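Local coordinates for protein EmGH1 (Erythrobacter marinus, PDB 5Z87) that probably hydrolyses beta-glucosidic linkages as a family 3 glycoside hydrolase, freeing glucose from short beta-linked sugars, at residues G91-S96 against G176-N181; Q145-A150 against G582-P587; W190-E195 against A236-G241; V447-G450 against P456-G459; G450-K455 against A539-F544. One frame throughout, in Å; residues are numbered along the deposited sequence.

Contact 1: G91-S96 against G176-N181; sequences GVYSAS and GCFSPN
The phenol ring of Y93 leans obliquely against the F178 ring, meeting it through the CD1–CE1 bond on the tyrosine and the CD2–CE2 bond on the phenylalanine. The closest pair is Y93 CD1 and F178 CE2 at 3.4 Å. With planes 38° apart and centroids 5.2 Å apart, the rings are neither stacked nor edge-to-face, but tilted together like a half-closed book. Y93 reaches across because its CG stands anti to the backbone N (chi1 174°), while the CB of F178 already points at the other segment. The backbones stay well apart, Y93 CA and C177 CA being 9.0 Å from each other, since strand 126-129 runs between strands 91-93 and 176-177 in the parallel sheet of the TIM-barrel-type domain. F128 of that middle strand stacks on F178, and S94 CB covers a face of the Y93 ring. Tyrosine suits its place by pairing a carbon ring with a polar tip: its OH is hydrogen-bonded to E130 in the pocket that holds dithiothreitol. The contact itself is purely apolar, which implies that dispersion and shape place the two rings, while the bond between E130 and the phenol oxygen is likely to steady the tyrosine's tip.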
# COMPACT_ATOMS: atom_id res chain seq x y z
N GLY A 91 22.79 1.42 29.97
CA GLY A 91 23.69 1.38 28.84
C GLY A 91 24.02 2.77 28.36
O GLY A 91 23.45 3.76 28.83
N VAL A 92 24.97 2.84 27.44
CA VAL A 92 25.20 4.05 26.66
C VAL A 92 25.22 3.64 25.20
O VAL A 92 25.49 2.49 24.85
CB VAL A 92 26.52 4.79 27.02
CG1 VAL A 92 26.43 5.41 28.40
CG2 VAL A 92 27.73 3.86 26.89
N TYR A 93 24.93 4.61 24.35
CA TYR A 93 24.86 4.40 22.91
C TYR A 93 25.94 5.22 22.24
O TYR A 93 26.08 6.41 22.53
CB TYR A 93 23.48 4.78 22.37
CG TYR A 93 23.37 4.73 20.87
CD1 TYR A 93 23.82 3.63 20.16
CD2 TYR A 93 22.78 5.77 20.17
CE1 TYR A 93 23.68 3.57 18.78
CE2 TYR A 93 22.64 5.72 18.79
CZ TYR A 93 23.09 4.63 18.10
OH TYR A 93 22.96 4.61 16.74
N SER A 94 26.72 4.57 21.37
CA SER A 94 27.64 5.27 20.48
C SER A 94 28.81 5.92 21.24
O SER A 94 28.96 7.15 21.26
CB SER A 94 26.87 6.32 19.66
OG SER A 94 27.57 6.65 18.48
N ALA A 95 29.64 5.09 21.86
CA ALA A 95 30.79 5.54 22.63
C ALA A 95 32.05 5.68 21.78
O ALA A 95 33.04 6.24 22.26
CB ALA A 95 31.08 4.58 23.79
N SER A 96 32.02 5.18 20.55
CA SER A 96 33.20 5.27 19.68
C SER A 96 33.55 6.71 19.36
O SER A 96 34.74 7.07 19.32
CB SER A 96 32.93 4.48 18.41
OG SER A 96 31.55 4.61 18.07
N GLY A 176 27.39 -4.91 22.88
CA GLY A 176 26.06 -5.07 22.31
C GLY A 176 25.88 -4.15 21.13
O GLY A 176 26.49 -3.07 21.06
N CYS A 177 25.05 -4.57 20.18
CA CYS A 177 24.75 -3.73 19.03
C CYS A 177 23.26 -3.73 18.73
O CYS A 177 22.52 -4.64 19.11
CB CYS A 177 25.53 -4.16 17.78
SG CYS A 177 25.10 -5.79 17.20
N PHE A 178 22.85 -2.67 18.03
CA PHE A 178 21.49 -2.51 17.55
C PHE A 178 21.39 -3.02 16.11
O PHE A 178 21.13 -2.28 15.16
CB PHE A 178 21.07 -1.04 17.66
CG PHE A 178 21.07 -0.50 19.07
CD1 PHE A 178 20.82 -1.33 20.16
CD2 PHE A 178 21.30 0.86 19.30
CE1 PHE A 178 20.80 -0.82 21.45
CE2 PHE A 178 21.28 1.39 20.59
CZ PHE A 178 21.01 0.55 21.67
N SER A 179 21.68 -4.31 15.97
CA SER A 179 21.78 -5.01 14.70
C SER A 179 21.53 -6.47 14.97
O SER A 179 21.74 -6.93 16.10
CB SER A 179 23.17 -4.82 14.06
OG SER A 179 23.44 -3.46 13.77
N PRO A 180 21.09 -7.25 13.97
CA PRO A 180 20.78 -6.86 12.59
C PRO A 180 19.39 -6.25 12.39
O PRO A 180 18.48 -6.43 13.20
CB PRO A 180 20.87 -8.18 11.83
CG PRO A 180 20.36 -9.19 12.84
CD PRO A 180 20.85 -8.69 14.19
N ASN A 181 19.25 -5.50 11.30
CA ASN A 181 17.94 -5.09 10.81
C ASN A 181 17.35 -6.27 10.06
O ASN A 181 17.89 -6.68 9.03
CB ASN A 181 18.11 -3.86 9.92
CG ASN A 181 16.80 -3.38 9.29
OD1 ASN A 181 15.98 -4.17 8.81
ND2 ASN A 181 16.62 -2.06 9.27

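Contact 2: Q145-A150 against G582-P587; sequences QAMAMA and GRPLSP
M147 and P584 meet where the TIM-barrel-type domain of this family 3 hydrolase packs against its C-terminal alpha/beta domain, at a fully buried point of the interface. M147 sits in the first turn of the short helix 146-150, and its CB points at the loop that follows strand 574-580. The side chain leaves with CG anti to the backbone N (chi1 -173°) and runs nearly straight until chi3 (-85°) turns the methyl aside. That bend puts the sulfur foremost, so that SD rather than CE presses on the proline, and the two side chains cross at about a right angle. A flexible, unbranched thioether suits the packing of a helix against a rigid ring, since it can bend to follow the ring. P584 offers its CG and CD corner, and its fixed phi gives the loop a stiff surface to pack on. G582 contributes backbone alone: its carbonyl O is 4.4 Å from M147 SD, a loose contact made by the main chain. Between these two, R583 turns its side chain away, and its guanidinium is held by the carbonyl oxygens of P188, R189, T538 and G550. At the start of the helix Q145 occupies the N-cap position, and its OE1 accepts from A146 N at 2.8 Å. At the centre of the contact, M147 SD is 3.6 Å from P584 CG and 3.7 Å from P584 CD.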
# COMPACT_ATOMS: atom_id res chain seq x y z
N GLN A 145 27.14 -3.38 2.09
CA GLN A 145 25.89 -3.09 2.77
C GLN A 145 25.03 -4.36 2.86
O GLN A 145 25.24 -5.34 2.15
CB GLN A 145 25.16 -1.96 2.05
CG GLN A 145 23.87 -1.46 2.71
CD GLN A 145 24.08 -1.01 4.15
OE1 GLN A 145 24.33 -1.82 5.05
NE2 GLN A 145 23.93 0.29 4.38
N ALA A 146 24.05 -4.33 3.77
CA ALA A 146 23.28 -5.54 4.07
C ALA A 146 22.56 -6.08 2.82
O ALA A 146 22.60 -7.28 2.53
CB ALA A 146 22.31 -5.25 5.22
N MET A 147 21.90 -5.20 2.06
CA MET A 147 21.21 -5.68 0.85
C MET A 147 22.19 -6.21 -0.18
O MET A 147 21.91 -7.21 -0.85
CB MET A 147 20.36 -4.57 0.23
CG MET A 147 19.49 -5.07 -0.93
SD MET A 147 18.07 -4.00 -1.18
CE MET A 147 16.88 -4.66 -0.00
N ALA A 148 23.36 -5.57 -0.32
CA ALA A 148 24.40 -6.12 -1.19
C ALA A 148 24.77 -7.54 -0.77
O ALA A 148 24.79 -8.47 -1.59
CB ALA A 148 25.63 -5.22 -1.18
N MET A 149 25.04 -7.72 0.52
CA MET A 149 25.46 -9.04 0.99
C MET A 149 24.35 -10.07 0.81
O MET A 149 24.63 -11.26 0.64
CB MET A 149 25.88 -8.97 2.45
CG MET A 149 27.18 -8.19 2.68
SD MET A 149 27.85 -8.56 4.31
CE MET A 149 26.89 -7.48 5.35
N ALA A 150 23.09 -9.63 0.85
CA ALA A 150 21.98 -10.56 0.60
C ALA A 150 22.03 -11.12 -0.82
O ALA A 150 21.50 -12.21 -1.07
CB ALA A 150 20.63 -9.87 0.84
N GLY A 582 21.81 2.56 -2.72
CA GLY A 582 21.20 1.94 -1.56
C GLY A 582 19.95 1.11 -1.83
O GLY A 582 20.02 -0.12 -1.86
N ARG A 583 18.82 1.77 -2.02
CA ARG A 583 17.56 1.05 -2.29
C ARG A 583 17.61 0.31 -3.63
O ARG A 583 18.38 0.67 -4.53
CB ARG A 583 16.40 2.03 -2.32
CG ARG A 583 16.56 3.07 -3.43
CD ARG A 583 15.27 3.81 -3.73
NE ARG A 583 14.69 4.40 -2.52
CZ ARG A 583 15.11 5.54 -1.98
NH1 ARG A 583 16.11 6.21 -2.55
NH2 ARG A 583 14.52 6.01 -0.88
N PRO A 584 16.79 -0.72 -3.79
CA PRO A 584 16.59 -1.28 -5.14
C PRO A 584 16.10 -0.19 -6.07
O PRO A 584 15.17 0.55 -5.74
CB PRO A 584 15.53 -2.36 -4.92
CG PRO A 584 15.62 -2.71 -3.45
CD PRO A 584 15.96 -1.41 -2.79
N LEU A 585 16.73 -0.10 -7.25
CA LEU A 585 16.36 0.90 -8.26
C LEU A 585 15.76 0.23 -9.49
O LEU A 585 16.04 -0.93 -9.79
CB LEU A 585 17.58 1.73 -8.67
CG LEU A 585 18.06 2.73 -7.61
CD1 LEU A 585 19.38 3.35 -8.00
CD2 LEU A 585 17.02 3.81 -7.35
N SER A 586 14.93 0.98 -10.21
CA SER A 586 14.24 0.49 -11.40
C SER A 586 14.71 1.30 -12.60
O SER A 586 14.00 2.20 -13.08
CB SER A 586 12.72 0.57 -11.25
OG SER A 586 12.30 -0.33 -10.25
N PRO A 587 15.90 1.01 -13.11
CA PRO A 587 16.56 1.83 -14.14
C PRO A 587 16.12 1.39 -15.54
O PRO A 587 16.83 0.70 -16.29
CB PRO A 587 18.04 1.56 -13.87
CG PRO A 587 18.04 0.08 -13.42
CD PRO A 587 16.67 -0.21 -12.82

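Contact 3: W190-E195 against A236-G241; sequences WGRSEE and AGYGQG
The carbonyl oxygen of W190 is gripped twice by S193, from S193 OG at 2.7 Å and from S193 N at 3.0 Å, closing a type I turn that has R192 within it. Across the contact both W190 and R192 meet Y238. The indole drives its CZ2 edge onto the face of the phenol ring in a T-shaped pair, planes at 87°, with W190 CZ2 and Y238 CE2 3.5 Å apart. One face of the indole receives G239 CA, 3.9 Å from the centroid of the W190 six-membered ring, a CH-pi contact of the glycine main chain, 22° off the ring normal. R192 CB covers the opposite face. Bent at chi3, the arginine chain then brings NH1 to Y238 OH at 3.0 Å, with the oxygen near the guanidinium plane and the N-H angle at 149°. The rest of the guanidinium holds E195 side-on: NE bonds OE1 at 2.8 Å, while NH2 bonds OE2 on its syn lone pair. Its rotation is thus fixed from two sides, and NH2 also bonds the dithiothreitol in the pocket. Tryptophan offers flat area on both faces here, with NE1 satisfied by N246. The two loops follow the adjacent parallel strands 176-177 and 229-235 of the TIM-barrel-type domain; they lead on to helices 201-216 and 254-261, and A236 rests against M257 and V261 of the latter.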
# COMPACT_ATOMS: atom_id res chain seq x y z
N TRP A 190 11.23 3.12 0.42
CA TRP A 190 11.76 3.32 1.76
C TRP A 190 13.26 3.58 1.75
O TRP A 190 14.04 2.77 1.24
CB TRP A 190 11.45 2.07 2.58
CG TRP A 190 11.61 2.21 4.07
CD1 TRP A 190 11.35 3.32 4.83
CD2 TRP A 190 12.04 1.20 4.97
NE1 TRP A 190 11.60 3.04 6.16
CE2 TRP A 190 12.01 1.74 6.27
CE3 TRP A 190 12.45 -0.14 4.80
CZ2 TRP A 190 12.38 1.00 7.39
CZ3 TRP A 190 12.81 -0.86 5.92
CH2 TRP A 190 12.76 -0.30 7.19
N GLY A 191 13.66 4.72 2.32
CA GLY A 191 15.06 5.10 2.37
C GLY A 191 15.95 4.14 3.14
O GLY A 191 17.18 4.21 2.99
N ARG A 192 15.37 3.23 3.93
CA ARG A 192 16.14 2.27 4.71
C ARG A 192 16.17 0.89 4.08
O ARG A 192 16.66 -0.05 4.71
CB ARG A 192 15.59 2.18 6.14
CG ARG A 192 15.55 3.52 6.85
CD ARG A 192 15.26 3.37 8.33
NE ARG A 192 16.42 2.85 9.04
CZ ARG A 192 16.55 2.82 10.36
NH1 ARG A 192 15.58 3.28 11.13
NH2 ARG A 192 17.67 2.33 10.92
N SER A 193 15.66 0.76 2.85
CA SER A 193 15.68 -0.54 2.16
C SER A 193 17.04 -1.22 2.23
O SER A 193 17.13 -2.44 2.48
CB SER A 193 15.25 -0.36 0.70
OG SER A 193 13.94 0.17 0.60
N GLU A 194 18.13 -0.46 2.02
CA GLU A 194 19.45 -1.08 1.93
C GLU A 194 19.87 -1.78 3.22
O GLU A 194 20.74 -2.67 3.18
CB GLU A 194 20.48 -0.01 1.59
CG GLU A 194 20.64 1.00 2.71
CD GLU A 194 21.50 2.18 2.31
OE1 GLU A 194 22.70 2.20 2.63
OE2 GLU A 194 20.96 3.09 1.66
N GLU A 195 19.28 -1.41 4.36
CA GLU A 195 19.63 -2.05 5.62
C GLU A 195 19.07 -3.45 5.77
O GLU A 195 19.48 -4.16 6.70
CB GLU A 195 19.13 -1.23 6.80
CG GLU A 195 19.51 0.21 6.76
CD GLU A 195 19.03 0.92 8.02
OE1 GLU A 195 18.93 2.17 8.00
OE2 GLU A 195 18.73 0.19 9.01
N ALA A 236 7.67 -4.72 15.10
CA ALA A 236 7.75 -5.62 13.95
C ALA A 236 6.91 -4.98 12.85
O ALA A 236 5.87 -4.37 13.15
CB ALA A 236 7.23 -7.02 14.27
N GLY A 237 7.33 -5.11 11.59
CA GLY A 237 6.63 -4.52 10.46
C GLY A 237 7.11 -3.15 10.04
O GLY A 237 6.43 -2.47 9.26
N TYR A 238 8.28 -2.71 10.52
CA TYR A 238 8.75 -1.36 10.24
C TYR A 238 8.91 -1.11 8.74
O TYR A 238 8.68 0.01 8.27
CB TYR A 238 10.04 -1.15 11.03
CG TYR A 238 10.71 0.20 10.93
CD1 TYR A 238 9.98 1.38 10.94
CD2 TYR A 238 12.11 0.28 10.88
CE1 TYR A 238 10.63 2.62 10.87
CE2 TYR A 238 12.76 1.49 10.81
CZ TYR A 238 12.02 2.66 10.80
OH TYR A 238 12.70 3.86 10.72
N GLY A 239 9.24 -2.15 7.97
CA GLY A 239 9.45 -2.00 6.54
C GLY A 239 8.19 -1.78 5.72
O GLY A 239 8.29 -1.36 4.56
N GLN A 240 7.01 -2.03 6.29
CA GLN A 240 5.77 -1.99 5.54
C GLN A 240 5.07 -0.64 5.63
O GLN A 240 3.91 -0.53 5.24
CB GLN A 240 4.82 -3.11 6.00
CG GLN A 240 5.24 -4.52 5.55
CD GLN A 240 6.65 -4.92 6.04
OE1 GLN A 240 6.87 -5.08 7.23
NE2 GLN A 240 7.59 -5.06 5.11
N GLY A 241 5.75 0.39 6.15
CA GLY A 241 5.13 1.70 6.27
C GLY A 241 4.53 2.19 4.95
O GLY A 241 5.15 2.02 3.89

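Contact 4: V447-G450 against P456-G459; sequences VHLG and PFVG
F457 pushes its ring into the bend made by V447-G450. Its CB points toward the first segment, and CG, anti to the carbonyl carbon (chi1 -61°), carries the ring along it. CB is closest to L449 CD1 at 3.6 Å, and the leucine and phenylalanine side chains slide past each other in opposite directions. Farther out, F457 CD2 meets V447 O edge-on at 3.2 Å, L449 N lies over a face of the ring toward its rim, and CZ ends 4.0 Å from G450 O. A broad, flat side chain suits this place, since it covers several backbone atoms at once. V458 takes part mainly through its main chain: its N is 3.9 Å from L449 CD1, while its side chain turns away. G459 closes the walk. Nothing projects from its CA, so V447 can lie directly on the backbone, with V447 CG1 3.9 Å from G459 CA and V447 CG2 3.2 Å from G459 O. The branched valine spreads its two methyls along that glycine. E536, which F457 also touches, bonds both H448 ND1 and G450 N, and N493 ND2 bonds V447 O, so polar partners pin the segment that the apolar side chains pack on. Both segments belong to the long connection from strand 436-440 to helix 462-473, a loop closed on itself within a beta-alpha-beta crossover of the C-terminal alpha/beta domain.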
# COMPACT_ATOMS: atom_id res chain seq x y z
N VAL A 447 33.93 6.78 -2.91
CA VAL A 447 33.61 5.52 -2.23
C VAL A 447 32.17 5.61 -1.71
O VAL A 447 31.76 6.65 -1.18
CB VAL A 447 34.60 5.25 -1.09
CG1 VAL A 447 34.27 3.95 -0.39
CG2 VAL A 447 36.03 5.21 -1.62
N HIS A 448 31.40 4.54 -1.86
CA HIS A 448 30.04 4.52 -1.33
C HIS A 448 29.83 3.27 -0.51
O HIS A 448 29.91 2.15 -1.02
CB HIS A 448 29.02 4.66 -2.45
CG HIS A 448 29.03 6.03 -3.04
ND1 HIS A 448 28.37 7.09 -2.46
CD2 HIS A 448 29.70 6.53 -4.11
CE1 HIS A 448 28.58 8.18 -3.18
NE2 HIS A 448 29.39 7.87 -4.18
N LEU A 449 29.60 3.47 0.79
CA LEU A 449 29.48 2.38 1.73
C LEU A 449 28.07 2.23 2.30
O LEU A 449 27.75 1.16 2.82
CB LEU A 449 30.48 2.58 2.88
CG LEU A 449 31.93 2.66 2.45
CD1 LEU A 449 32.78 3.14 3.62
CD2 LEU A 449 32.42 1.31 1.92
N GLY A 450 27.24 3.25 2.19
CA GLY A 450 25.86 3.16 2.63
C GLY A 450 25.66 3.74 4.02
O GLY A 450 26.61 4.14 4.71
N PRO A 456 34.65 10.25 7.33
CA PRO A 456 34.42 10.04 5.89
C PRO A 456 34.67 8.60 5.46
O PRO A 456 35.48 7.92 6.09
CB PRO A 456 35.41 10.99 5.23
CG PRO A 456 36.54 11.08 6.21
CD PRO A 456 35.93 10.93 7.59
N PHE A 457 33.98 8.16 4.40
CA PHE A 457 34.14 6.79 3.92
C PHE A 457 35.59 6.52 3.56
O PHE A 457 36.27 7.38 3.00
CB PHE A 457 33.26 6.55 2.68
CG PHE A 457 31.79 6.72 2.92
CD1 PHE A 457 31.24 6.59 4.19
CD2 PHE A 457 30.94 7.02 1.86
CE1 PHE A 457 29.88 6.75 4.40
CE2 PHE A 457 29.58 7.18 2.06
CZ PHE A 457 29.05 7.05 3.33
N VAL A 458 36.04 5.31 3.85
CA VAL A 458 37.38 4.84 3.53
C VAL A 458 37.24 3.55 2.74
O VAL A 458 36.70 2.57 3.26
CB VAL A 458 38.22 4.60 4.80
CG1 VAL A 458 39.60 4.06 4.45
CG2 VAL A 458 38.34 5.88 5.63
N GLY A 459 37.73 3.54 1.51
CA GLY A 459 37.68 2.33 0.72
C GLY A 459 38.18 2.55 -0.69
O GLY A 459 38.73 3.60 -1.02

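Contact 5: G450-K455 against A539-F544; sequences GGYSPK and AREAYF
Y452 reaches E541 with its far end alone. Its CB leaves the chain at a residue with left-handed backbone angles (phi 64°), and CG stands anti to the carbonyl carbon, which aims the ring toward the 539-544 loop. CE1 is the first ring atom to meet that loop, 3.3 Å from E541 OE1, and CZ follows at 3.4 Å from the same oxygen. At the tip Y452 OH gives a hydrogen bond to E541 OE1 at 2.8 Å, arriving on the syn side and 20° out of the carboxylate plane. Ring and carboxylate differ by only 19°, so the two planes are nearly parallel, though the oxygen lies off the ring plane. The glutamate crosses the tyrosine obliquely on an extended chain, its CG anti to the backbone N, a length suited to carrying a carboxylate from the loop into the pocket. Tyrosine matches it as a rigid arm with a donor at its end. Near the surface K455 NZ lies 4.1 Å from R540 NH2, but R540 has two conformers, so that approach of like charges is doubtful. A542, Y543 and F544 also touch the second subunit, where Y543 O bonds R649 of that neighbouring chain. Both Y452 and E541 line the dithiothreitol pocket, and the single short bond is consistent with Y452 helping to orient the carboxylate, whose OE2 also has a weak, long ion pair with R192.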
# COMPACT_ATOMS: atom_id res chain seq x y z
N GLY A 450 27.24 3.25 2.19
CA GLY A 450 25.86 3.16 2.63
C GLY A 450 25.66 3.74 4.02
O GLY A 450 26.61 4.14 4.71
N GLY A 451 24.39 3.79 4.41
CA GLY A 451 24.05 4.25 5.74
C GLY A 451 24.75 3.43 6.81
O GLY A 451 25.18 2.29 6.59
N TYR A 452 24.90 4.04 7.98
CA TYR A 452 25.48 3.36 9.13
C TYR A 452 26.94 2.97 8.88
O TYR A 452 27.37 1.87 9.20
CB TYR A 452 24.60 2.17 9.53
CG TYR A 452 23.37 2.67 10.27
CD1 TYR A 452 22.21 3.04 9.60
CD2 TYR A 452 23.41 2.86 11.65
CE1 TYR A 452 21.12 3.55 10.28
CE2 TYR A 452 22.33 3.35 12.34
CZ TYR A 452 21.19 3.70 11.66
OH TYR A 452 20.15 4.22 12.39
N SER A 453 27.70 3.89 8.29
CA SER A 453 29.11 3.75 8.00
C SER A 453 29.88 4.93 8.60
O SER A 453 29.34 6.04 8.69
CB SER A 453 29.39 3.70 6.48
OG SER A 453 28.61 2.70 5.84
N PRO A 454 31.13 4.72 8.99
CA PRO A 454 31.94 5.83 9.53
C PRO A 454 32.30 6.84 8.45
O PRO A 454 32.71 6.48 7.34
CB PRO A 454 33.19 5.14 10.08
CG PRO A 454 33.05 3.67 9.78
CD PRO A 454 31.93 3.50 8.80
N LYS A 455 32.17 8.12 8.79
CA LYS A 455 32.48 9.21 7.88
C LYS A 455 33.78 9.91 8.29
O LYS A 455 34.01 10.16 9.48
CB LYS A 455 31.35 10.24 7.84
CG LYS A 455 30.11 9.75 7.11
CD LYS A 455 28.91 10.58 7.48
CE LYS A 455 27.73 10.31 6.57
NZ LYS A 455 26.46 10.87 7.14
N ALA A 539 19.02 7.78 -0.90
CA ALA A 539 18.43 6.76 -0.03
C ALA A 539 19.06 6.94 1.34
O ALA A 539 20.27 6.75 1.51
CB ALA A 539 18.68 5.35 -0.57
N ARG A 540 18.25 7.36 2.31
CA ARG A 540 18.76 7.46 3.67
C ARG A 540 17.59 7.38 4.64
O ARG A 540 16.42 7.49 4.26
CB ARG A 540 19.56 8.74 3.89
CG ARG A 540 18.72 10.00 3.99
CD ARG A 540 19.56 11.20 4.41
NE ARG A 540 20.39 10.93 5.59
CZ ARG A 540 21.71 11.07 5.62
NH1 ARG A 540 22.36 11.47 4.54
NH2 ARG A 540 22.38 10.81 6.74
N GLU A 541 17.94 7.18 5.89
CA GLU A 541 16.99 7.20 6.98
C GLU A 541 16.46 8.62 7.18
O GLU A 541 17.23 9.55 7.41
CB GLU A 541 17.68 6.70 8.25
CG GLU A 541 16.85 6.79 9.53
CD GLU A 541 17.64 6.30 10.74
OE1 GLU A 541 18.85 5.99 10.60
OE2 GLU A 541 17.06 6.24 11.84
N ALA A 542 15.14 8.79 7.08
CA ALA A 542 14.52 10.09 7.34
C ALA A 542 14.38 10.28 8.84
O ALA A 542 13.52 9.65 9.46
CB ALA A 542 13.16 10.20 6.65
N TYR A 543 15.22 11.13 9.43
CA TYR A 543 15.21 11.25 10.88
C TYR A 543 13.97 12.00 11.36
O TYR A 543 13.25 12.66 10.60
CB TYR A 543 16.49 11.93 11.38
CG TYR A 543 17.75 11.35 10.78
CD1 TYR A 543 18.43 12.00 9.76
CD2 TYR A 543 18.27 10.14 11.24
CE1 TYR A 543 19.59 11.46 9.20
CE2 TYR A 543 19.43 9.60 10.70
CZ TYR A 543 20.08 10.27 9.67
OH TYR A 543 21.23 9.75 9.11
N PHE A 544 13.75 11.89 12.67
CA PHE A 544 12.59 12.50 13.32
C PHE A 544 12.63 14.03 13.24
O PHE A 544 11.60 14.67 12.97
CB PHE A 544 12.54 12.01 14.78
CG PHE A 544 11.39 12.56 15.58
CD1 PHE A 544 10.16 11.91 15.58
CD2 PHE A 544 11.53 13.72 16.33
CE1 PHE A 544 9.09 12.41 16.31
CE2 PHE A 544 10.46 14.22 17.06
CZ PHE A 544 9.24 13.56 17.05

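Overall arrangement
Contacts 1, 3 and 5 each supply residues to the dithiothreitol pocket, which lies where the TIM-barrel-type and C-terminal alpha/beta domains meet, as the active site does in family 3 hydrolases. N181 ND2 of contact 1 bonds E195 OE2 of contact 3 at 3.1 Å. Contact 3 in turn faces contact 5 through a weak ion pair, R192 NH1 to E541 OE2, 3.4 Å. E194 joins two other contacts: its OE1 takes both G451 N of contact 5 at 2.9 Å and Q145 NE2 of contact 2 at 2.9 Å. Contact 4 shares G450 with contact 5 and lies in the same loop as Y452, while its centre lies about 20 Å from that of contact 1.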